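Local structure of Dbv8 protein (Nonomuraea, 4MFZ) at residues R144-T156 / R235-H247. The protein probably transfers a long aliphatic acyl group, such as decanoyl from its coenzyme A thioester, to an amine of a glycopeptide antibiotic precursor. Residues are numbered along the deposited sequence; the frame is centred on the assembly and turned at random.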
ATOM      1  N   ARG A 144      15.179  -0.072  12.581  1.00 21.22           N
ATOM      2  CA  ARG A 144      16.622   0.145  12.522  1.00 20.99           C
ATOM      3  C   ARG A 144      17.026   0.987  11.310  1.00 21.09           C
ATOM      4  O   ARG A 144      17.829   1.915  11.443  1.00 23.01           O
ATOM      5  CB  ARG A 144      17.406  -1.163  12.581  1.00 22.11           C
ATOM      6  CG  ARG A 144      17.452  -1.754  13.979  1.00 23.76           C
ATOM      7  CD  ARG A 144      18.415  -2.935  14.055  1.00 26.25           C
ATOM      8  NE  ARG A 144      18.083  -4.031  13.150  1.00 26.42           N
ATOM      9  CZ  ARG A 144      17.307  -5.068  13.451  1.00 27.29           C
ATOM     10  NH1 ARG A 144      16.730  -5.172  14.647  1.00 26.22           N
ATOM     11  NH2 ARG A 144      17.095  -6.003  12.532  1.00 28.36           N
ATOM     12  N   PHE A 145      16.467   0.699  10.136  1.00 20.34           N
ATOM     13  CA  PHE A 145      16.751   1.515   8.931  1.00 20.06           C
ATOM     14  C   PHE A 145      16.338   3.005   9.083  1.00 19.72           C
ATOM     15  O   PHE A 145      17.104   3.912   8.770  1.00 19.28           O
ATOM     16  CB  PHE A 145      16.098   0.922   7.673  1.00 18.61           C
ATOM     17  CG  PHE A 145      16.388   1.717   6.421  1.00 18.22           C
ATOM     18  CD1 PHE A 145      17.700   1.821   5.931  1.00 16.97           C
ATOM     19  CD2 PHE A 145      15.369   2.383   5.747  1.00 17.35           C
ATOM     20  CE1 PHE A 145      17.995   2.583   4.803  1.00 16.16           C
ATOM     21  CE2 PHE A 145      15.655   3.131   4.605  1.00 17.87           C
ATOM     22  CZ  PHE A 145      16.969   3.239   4.133  1.00 16.24           C
ATOM     23  N   HIS A 146      15.116   3.235   9.548  1.00 19.17           N
ATOM     24  CA  HIS A 146      14.645   4.576   9.861  1.00 18.16           C
ATOM     25  C   HIS A 146      15.601   5.311  10.786  1.00 18.58           C
ATOM     26  O   HIS A 146      15.989   6.426  10.462  1.00 18.43           O
ATOM     27  CB  HIS A 146      13.225   4.529  10.425  1.00 17.60           C
ATOM     28  CG  HIS A 146      12.128   4.425   9.368  1.00 16.91           C
ATOM     29  ND1 HIS A 146      10.841   4.761   9.633  1.00 16.25           N
ATOM     30  CD2 HIS A 146      12.162   4.029   8.020  1.00 16.43           C
ATOM     31  CE1 HIS A 146      10.087   4.561   8.534  1.00 15.75           C
ATOM     32  NE2 HIS A 146      10.890   4.101   7.547  1.00 15.07           N
ATOM     33  N   ALA A 147      16.022   4.700  11.905  1.00 19.80           N
ATOM     34  CA  ALA A 147      17.000   5.348  12.822  1.00 21.81           C
ATOM     35  C   ALA A 147      18.321   5.727  12.167  1.00 23.86           C
ATOM     36  O   ALA A 147      18.848   6.823  12.442  1.00 24.14           O
ATOM     37  CB  ALA A 147      17.263   4.510  14.073  1.00 21.72           C
ATOM     38  N   THR A 148      18.882   4.847  11.328  1.00 24.12           N
ATOM     39  CA  THR A 148      20.145   5.184  10.666  1.00 23.64           C
ATOM     40  C   THR A 148      19.977   6.412   9.778  1.00 24.64           C
ATOM     41  O   THR A 148      20.942   7.121   9.528  1.00 23.68           O
ATOM     42  CB  THR A 148      20.743   4.044   9.799  1.00 23.63           C
ATOM     43  OG1 THR A 148      19.970   3.884   8.603  1.00 24.75           O
ATOM     44  CG2 THR A 148      20.834   2.729  10.548  1.00 21.56           C
ATOM     45  N   ARG A 149      18.756   6.633   9.280  1.00 25.39           N
ATOM     46  CA  ARG A 149      18.445   7.809   8.454  1.00 25.41           C
ATOM     47  C   ARG A 149      17.927   9.019   9.254  1.00 25.76           C
ATOM     48  O   ARG A 149      17.568  10.042   8.664  1.00 24.21           O
ATOM     49  CB  ARG A 149      17.428   7.453   7.355  1.00 26.36           C
ATOM     50  CG  ARG A 149      17.932   6.493   6.302  1.00 27.43           C
ATOM     51  CD  ARG A 149      19.303   6.912   5.843  1.00 28.46           C
ATOM     52  NE  ARG A 149      19.799   6.043   4.792  1.00 30.47           N
ATOM     53  CZ  ARG A 149      19.891   6.399   3.520  1.00 31.37           C
ATOM     54  NH1 ARG A 149      19.511   7.611   3.130  1.00 29.05           N
ATOM     55  NH2 ARG A 149      20.397   5.548   2.640  1.00 31.51           N
ATOM     56  N   ASP A 150      17.876   8.879  10.583  1.00 25.63           N
ATOM     57  CA  ASP A 150      17.352   9.892  11.501  1.00 28.67           C
ATOM     58  C   ASP A 150      15.891  10.291  11.227  1.00 26.91           C
ATOM     59  O   ASP A 150      15.500  11.432  11.475  1.00 25.65           O
ATOM     60  CB  ASP A 150      18.290  11.123  11.581  1.00 32.26           C
ATOM     61  CG  ASP A 150      19.632  10.783  12.229  1.00 39.12           C
ATOM     62  OD1 ASP A 150      19.633  10.288  13.385  1.00 41.87           O
ATOM     63  OD2 ASP A 150      20.692  10.983  11.582  1.00 43.87           O
ATOM     64  N   ILE A 151      15.090   9.344  10.730  1.00 24.66           N
ATOM     65  CA  ILE A 151      13.671   9.611  10.521  1.00 24.38           C
ATOM     66  C   ILE A 151      13.064   9.901  11.882  1.00 23.42           C
ATOM     67  O   ILE A 151      13.211   9.105  12.790  1.00 24.93           O
ATOM     68  CB  ILE A 151      12.900   8.428   9.874  1.00 24.73           C
ATOM     69  CG1 ILE A 151      13.639   7.868   8.653  1.00 25.26           C
ATOM     70  CG2 ILE A 151      11.476   8.847   9.529  1.00 23.84           C
ATOM     71  CD1 ILE A 151      13.704   8.779   7.443  1.00 25.70           C
ATOM     72  N   PRO A 152      12.372  11.037  12.030  1.00 24.28           N
ATOM     73  CA  PRO A 152      11.738  11.294  13.333  1.00 23.99           C
ATOM     74  C   PRO A 152      10.752  10.176  13.762  1.00 24.64           C
ATOM     75  O   PRO A 152      10.112   9.561  12.920  1.00 25.12           O
ATOM     76  CB  PRO A 152      10.998  12.619  13.102  1.00 23.85           C
ATOM     77  CG  PRO A 152      11.738  13.269  11.966  1.00 25.34           C
ATOM     78  CD  PRO A 152      12.077  12.108  11.056  1.00 22.80           C
ATOM     79  N   GLU A 153      10.626   9.940  15.067  1.00 24.04           N
ATOM     80  CA  GLU A 153       9.766   8.879  15.576  1.00 24.52           C
ATOM     81  C   GLU A 153       8.303   9.020  15.095  1.00 23.61           C
ATOM     82  O   GLU A 153       7.680   8.042  14.690  1.00 23.93           O
ATOM     83  CB  GLU A 153       9.871   8.816  17.108  1.00 25.83           C
ATOM     84  CG  GLU A 153       9.333   7.545  17.738  1.00 28.13           C
ATOM     85  CD  GLU A 153      10.165   6.278  17.423  1.00 31.55           C
ATOM     86  OE1 GLU A 153      11.311   6.345  16.865  1.00 30.11           O
ATOM     87  OE2 GLU A 153       9.654   5.180  17.756  1.00 33.22           O
ATOM     88  N   ALA A 154       7.775  10.240  15.114  1.00 21.12           N
ATOM     89  CA  ALA A 154       6.418  10.515  14.663  1.00 19.98           C
ATOM     90  C   ALA A 154       6.173  10.144  13.190  1.00 19.14           C
ATOM     91  O   ALA A 154       5.102   9.618  12.858  1.00 18.13           O
ATOM     92  CB  ALA A 154       6.065  11.983  14.881  1.00 19.20           C
ATOM     93  N   THR A 155       7.126  10.433  12.312  1.00 17.57           N
ATOM     94  CA  THR A 155       6.883  10.099  10.915  1.00 19.94           C
ATOM     95  C   THR A 155       6.958   8.587  10.653  1.00 18.75           C
ATOM     96  O   THR A 155       6.185   8.067   9.865  1.00 19.12           O
ATOM     97  CB  THR A 155       7.610  11.027   9.896  1.00 21.34           C
ATOM     98  OG1 THR A 155       8.561  10.317   9.099  1.00 24.88           O
ATOM     99  CG2 THR A 155       8.194  12.253  10.580  1.00 21.80           C
ATOM    100  N   THR A 156       7.819   7.881  11.381  1.00 19.18           N
ATOM    101  CA  THR A 156       7.809   6.409  11.359  1.00 19.33           C
ATOM    102  C   THR A 156       6.402   5.893  11.759  1.00 20.32           C
ATOM    103  O   THR A 156       5.792   5.124  11.005  1.00 18.65           O
ATOM    104  CB  THR A 156       8.858   5.823  12.311  1.00 18.56           C
ATOM    105  OG1 THR A 156      10.174   6.145  11.837  1.00 20.39           O
ATOM    106  CG2 THR A 156       8.699   4.317  12.445  1.00 18.43           C
ATOM    107  N   ARG A 235       6.889  20.137   2.520  1.00 18.36           N
ATOM    108  CA  ARG A 235       7.824  19.394   3.353  1.00 17.36           C
ATOM    109  C   ARG A 235       8.612  18.282   2.598  1.00 17.60           C
ATOM    110  O   ARG A 235       9.644  17.817   3.083  1.00 17.27           O
ATOM    111  CB  ARG A 235       7.090  18.734   4.554  1.00 18.35           C
ATOM    112  CG  ARG A 235       6.667  19.653   5.705  1.00 17.80           C
ATOM    113  CD  ARG A 235       5.712  18.923   6.674  1.00 19.26           C
ATOM    114  NE  ARG A 235       6.348  17.766   7.329  1.00 18.94           N
ATOM    115  CZ  ARG A 235       5.729  16.655   7.740  1.00 20.04           C
ATOM    116  NH1 ARG A 235       4.393  16.474   7.579  1.00 19.07           N
ATOM    117  NH2 ARG A 235       6.463  15.706   8.327  1.00 20.21           N
ATOM    118  N   ALA A 236       8.109  17.848   1.450  1.00 18.11           N
ATOM    119  CA  ALA A 236       8.663  16.679   0.741  1.00 17.66           C
ATOM    120  C   ALA A 236      10.118  16.872   0.373  1.00 17.81           C
ATOM    121  O   ALA A 236      10.960  16.134   0.854  1.00 16.81           O
ATOM    122  CB  ALA A 236       7.841  16.336  -0.497  1.00 16.55           C
ATOM    123  N   ARG A 237      10.404  17.859  -0.481  1.00 20.22           N
ATOM    124  CA  ARG A 237      11.783  18.157  -0.900  1.00 23.29           C
ATOM    125  C   ARG A 237      12.791  18.251   0.233  1.00 23.57           C
ATOM    126  O   ARG A 237      13.826  17.580   0.178  1.00 25.04           O
ATOM    127  CB  ARG A 237      11.865  19.401  -1.812  1.00 27.07           C
ATOM    128  CG  ARG A 237      11.978  19.036  -3.286  1.00 32.03           C
ATOM    129  CD  ARG A 237      12.236  20.220  -4.219  1.00 36.18           C
ATOM    130  NE  ARG A 237      13.201  21.213  -3.722  1.00 41.44           N
ATOM    131  CZ  ARG A 237      13.343  22.441  -4.245  1.00 49.05           C
ATOM    132  NH1 ARG A 237      12.598  22.831  -5.277  1.00 43.13           N
ATOM    133  NH2 ARG A 237      14.232  23.299  -3.742  1.00 51.10           N
ATOM    134  N   PRO A 238      12.524  19.076   1.261  1.00 21.95           N
ATOM    135  CA  PRO A 238      13.585  19.096   2.278  1.00 22.43           C
ATOM    136  C   PRO A 238      13.649  17.852   3.171  1.00 21.59           C
ATOM    137  O   PRO A 238      14.700  17.571   3.754  1.00 21.75           O
ATOM    138  CB  PRO A 238      13.266  20.340   3.126  1.00 22.63           C
ATOM    139  CG  PRO A 238      11.878  20.738   2.750  1.00 23.13           C
ATOM    140  CD  PRO A 238      11.627  20.234   1.371  1.00 22.41           C
ATOM    141  N   PHE A 239      12.537  17.136   3.306  1.00 19.64           N
ATOM    142  CA  PHE A 239      12.549  15.895   4.085  1.00 19.64           C
ATOM    143  C   PHE A 239      13.486  14.891   3.418  1.00 18.61           C
ATOM    144  O   PHE A 239      14.327  14.288   4.105  1.00 18.77           O
ATOM    145  CB  PHE A 239      11.135  15.304   4.214  1.00 18.91           C
ATOM    146  CG  PHE A 239      11.089  13.965   4.903  1.00 20.43           C
ATOM    147  CD1 PHE A 239      10.990  13.879   6.291  1.00 19.92           C
ATOM    148  CD2 PHE A 239      11.109  12.775   4.155  1.00 20.41           C
ATOM    149  CE1 PHE A 239      10.937  12.639   6.924  1.00 20.33           C
ATOM    150  CE2 PHE A 239      11.048  11.536   4.788  1.00 19.90           C
ATOM    151  CZ  PHE A 239      10.959  11.469   6.170  1.00 20.08           C
ATOM    152  N   PHE A 240      13.334  14.710   2.106  1.00 18.33           N
ATOM    153  CA  PHE A 240      14.101  13.685   1.397  1.00 20.70           C
ATOM    154  C   PHE A 240      15.551  14.107   1.157  1.00 23.25           C
ATOM    155  O   PHE A 240      16.428  13.262   0.980  1.00 24.54           O
ATOM    156  CB  PHE A 240      13.399  13.245   0.101  1.00 19.47           C
ATOM    157  CG  PHE A 240      12.165  12.419   0.349  1.00 19.25           C
ATOM    158  CD1 PHE A 240      12.272  11.097   0.819  1.00 18.84           C
ATOM    159  CD2 PHE A 240      10.892  12.972   0.181  1.00 17.82           C
ATOM    160  CE1 PHE A 240      11.125  10.350   1.095  1.00 18.32           C
ATOM    161  CE2 PHE A 240       9.748  12.226   0.460  1.00 18.54           C
ATOM    162  CZ  PHE A 240       9.874  10.910   0.917  1.00 18.41           C
ATOM    163  N   GLU A 241      15.795  15.418   1.153  1.00 25.80           N
ATOM    164  CA  GLU A 241      17.155  15.949   1.082  1.00 28.63           C
ATOM    165  C   GLU A 241      17.869  15.735   2.418  1.00 28.78           C
ATOM    166  O   GLU A 241      19.047  15.363   2.461  1.00 28.62           O
ATOM    167  CB  GLU A 241      17.116  17.437   0.707  1.00 30.95           C
ATOM    168  CG  GLU A 241      18.424  18.191   0.920  1.00 36.38           C
ATOM    169  CD  GLU A 241      19.566  17.704   0.031  1.00 40.40           C
ATOM    170  OE1 GLU A 241      20.736  18.008   0.371  1.00 43.90           O
ATOM    171  OE2 GLU A 241      19.312  17.027  -0.998  1.00 43.57           O
ATOM    172  N   ARG A 242      17.153  15.975   3.508  1.00 28.17           N
ATOM    173  CA  ARG A 242      17.703  15.709   4.820  1.00 30.79           C
ATOM    174  C   ARG A 242      17.993  14.213   5.036  1.00 29.17           C
ATOM    175  O   ARG A 242      19.046  13.857   5.578  1.00 30.16           O
ATOM    176  CB  ARG A 242      16.768  16.233   5.915  1.00 33.24           C
ATOM    177  CG  ARG A 242      17.245  15.937   7.320  1.00 35.66           C
ATOM    178  CD  ARG A 242      16.225  16.378   8.355  1.00 42.79           C
ATOM    179  NE  ARG A 242      16.280  17.818   8.605  1.00 50.23           N
ATOM    180  CZ  ARG A 242      17.155  18.408   9.426  1.00 56.69           C
ATOM    181  NH1 ARG A 242      18.056  17.676  10.079  1.00 60.52           N
ATOM    182  NH2 ARG A 242      17.136  19.730   9.599  1.00 56.50           N
ATOM    183  N   HIS A 243      17.065  13.343   4.638  1.00 24.93           N
ATOM    184  CA  HIS A 243      17.175  11.926   5.020  1.00 22.89           C
ATOM    185  C   HIS A 243      17.641  10.977   3.934  1.00 22.66           C
ATOM    186  O   HIS A 243      18.124   9.884   4.246  1.00 22.05           O
ATOM    187  CB  HIS A 243      15.879  11.422   5.622  1.00 22.08           C
ATOM    188  CG  HIS A 243      15.404  12.225   6.805  1.00 23.56           C
ATOM    189  ND1 HIS A 243      16.007  12.166   8.015  1.00 22.68           N
ATOM    190  CD2 HIS A 243      14.331  13.119   6.938  1.00 23.84           C
ATOM    191  CE1 HIS A 243      15.361  12.980   8.882  1.00 24.68           C
ATOM    192  NE2 HIS A 243      14.331  13.566   8.219  1.00 24.13           N
ATOM    193  N   PHE A 244      17.458  11.358   2.666  1.00 21.44           N
ATOM    194  CA  PHE A 244      17.863  10.533   1.512  1.00 22.90           C
ATOM    195  C   PHE A 244      18.569  11.397   0.478  1.00 23.67           C
ATOM    196  O   PHE A 244      18.161  11.427  -0.687  1.00 24.35           O
ATOM    197  CB  PHE A 244      16.655   9.816   0.898  1.00 23.06           C
ATOM    198  CG  PHE A 244      15.980   8.874   1.865  1.00 23.37           C
ATOM    199  CD1 PHE A 244      15.022   9.342   2.761  1.00 23.05           C
ATOM    200  CD2 PHE A 244      16.340   7.529   1.914  1.00 23.72           C
ATOM    201  CE1 PHE A 244      14.426   8.482   3.681  1.00 23.97           C
ATOM    202  CE2 PHE A 244      15.746   6.667   2.824  1.00 23.33           C
ATOM    203  CZ  PHE A 244      14.800   7.142   3.712  1.00 23.34           C
ATOM    204  N   PRO A 245      19.627  12.124   0.903  1.00 24.74           N
ATOM    205  CA  PRO A 245      20.345  12.987  -0.055  1.00 25.80           C
ATOM    206  C   PRO A 245      20.770  12.262  -1.338  1.00 27.64           C
ATOM    207  O   PRO A 245      20.828  12.909  -2.372  1.00 29.06           O
ATOM    208  CB  PRO A 245      21.576  13.483   0.734  1.00 26.23           C
ATOM    209  CG  PRO A 245      21.610  12.683   2.013  1.00 26.53           C
ATOM    210  CD  PRO A 245      20.201  12.210   2.262  1.00 24.36           C
ATOM    211  N   GLU A 246      21.022  10.942  -1.272  1.00 30.18           N
ATOM    212  CA  GLU A 246      21.445  10.135  -2.444  1.00 31.84           C
ATOM    213  C   GLU A 246      20.397  10.062  -3.527  1.00 31.34           C
ATOM    214  O   GLU A 246      20.724   9.824  -4.694  1.00 30.29           O
ATOM    215  CB  GLU A 246      21.757   8.662  -2.101  1.00 33.48           C
ATOM    216  CG  GLU A 246      21.899   8.285  -0.647  1.00 37.27           C
ATOM    217  CD  GLU A 246      20.570   8.210   0.083  1.00 37.24           C
ATOM    218  OE1 GLU A 246      19.639   7.499  -0.362  1.00 38.00           O
ATOM    219  OE2 GLU A 246      20.478   8.866   1.129  1.00 39.52           O
ATOM    220  N   HIS A 247      19.126  10.177  -3.135  1.00 30.23           N
ATOM    221  CA  HIS A 247      18.041   9.971  -4.098  1.00 27.91           C
ATOM    222  C   HIS A 247      17.982  11.108  -5.065  1.00 26.96           C
ATOM    223  O   HIS A 247      18.190  10.908  -6.251  1.00 28.55           O
ATOM    224  CB  HIS A 247      16.707   9.733  -3.392  1.00 25.82           C
ATOM    225  CG  HIS A 247      15.571   9.376  -4.329  1.00 24.90           C
ATOM    226  ND1 HIS A 247      15.506   8.194  -4.984  1.00 25.87           N
ATOM    227  CD2 HIS A 247      14.427  10.083  -4.683  1.00 23.06           C
ATOM    228  CE1 HIS A 247      14.382   8.161  -5.735  1.00 23.24           C
ATOM    229  NE2 HIS A 247      13.728   9.317  -5.549  1.00 23.57           N
TER
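Ile-151 is the bump of this contact: its CD1 methyl enters a hollow walled by three aromatic rings of 235-247. The methyl rests over one face of the His-243 imidazole, a CH-pi contact 4.3 Å from CD1 to the ring centroid, and meets CE1 of Phe-244 at 3.8 Å and CZ of Phe-239 at 4.0 Å. A branched aliphatic chain suits such a pocket, being slim at its end and wholly apolar. His-243 in turn fits against the turn that leaves helix 130-148. Its CG lies anti to the carbonyl carbon (chi1 -56°), which brings ND1 to the backbone O of Arg-149 at 2.7 Å (N-H...O 152°). The bond shows that ND1 carries a proton, and CE1 comes close to the O of Asp-150. That carbonyl-rich bend is a Schellman motif, in which Asp-150 takes positive phi. Pro-152, at the N-cap of helix 153-160, sets its CD against the NE2 side of the same imidazole.

Arg-149 closes the other flank. Bent at chi2 (-46°), it lays one guanidinium face over CE2 of Phe-244, while NH1 gives two bonds: one to the O of His-243 (2.9 Å), in the carbonyl plane on a lone pair, and one to OE2 of Glu-246 (2.6 Å), also a salt bridge, met from above the carboxylate plane. The long, multiply donating arginine thus ties the last residue of helix 226-243 to the chain that follows it. Alongside, CZ of Phe-145 meets the edge of the Phe-244 ring.

The contact joins the N-terminal and GNAT-like C-terminal regions: the 149-152 connection between helices 130-148 and 153-160 packs on the end of helix 226-243, with Tyr-194 of strand 193-196 touching Phe-145 and Phe-244, and Leu-196 of the same strand touching Phe-239.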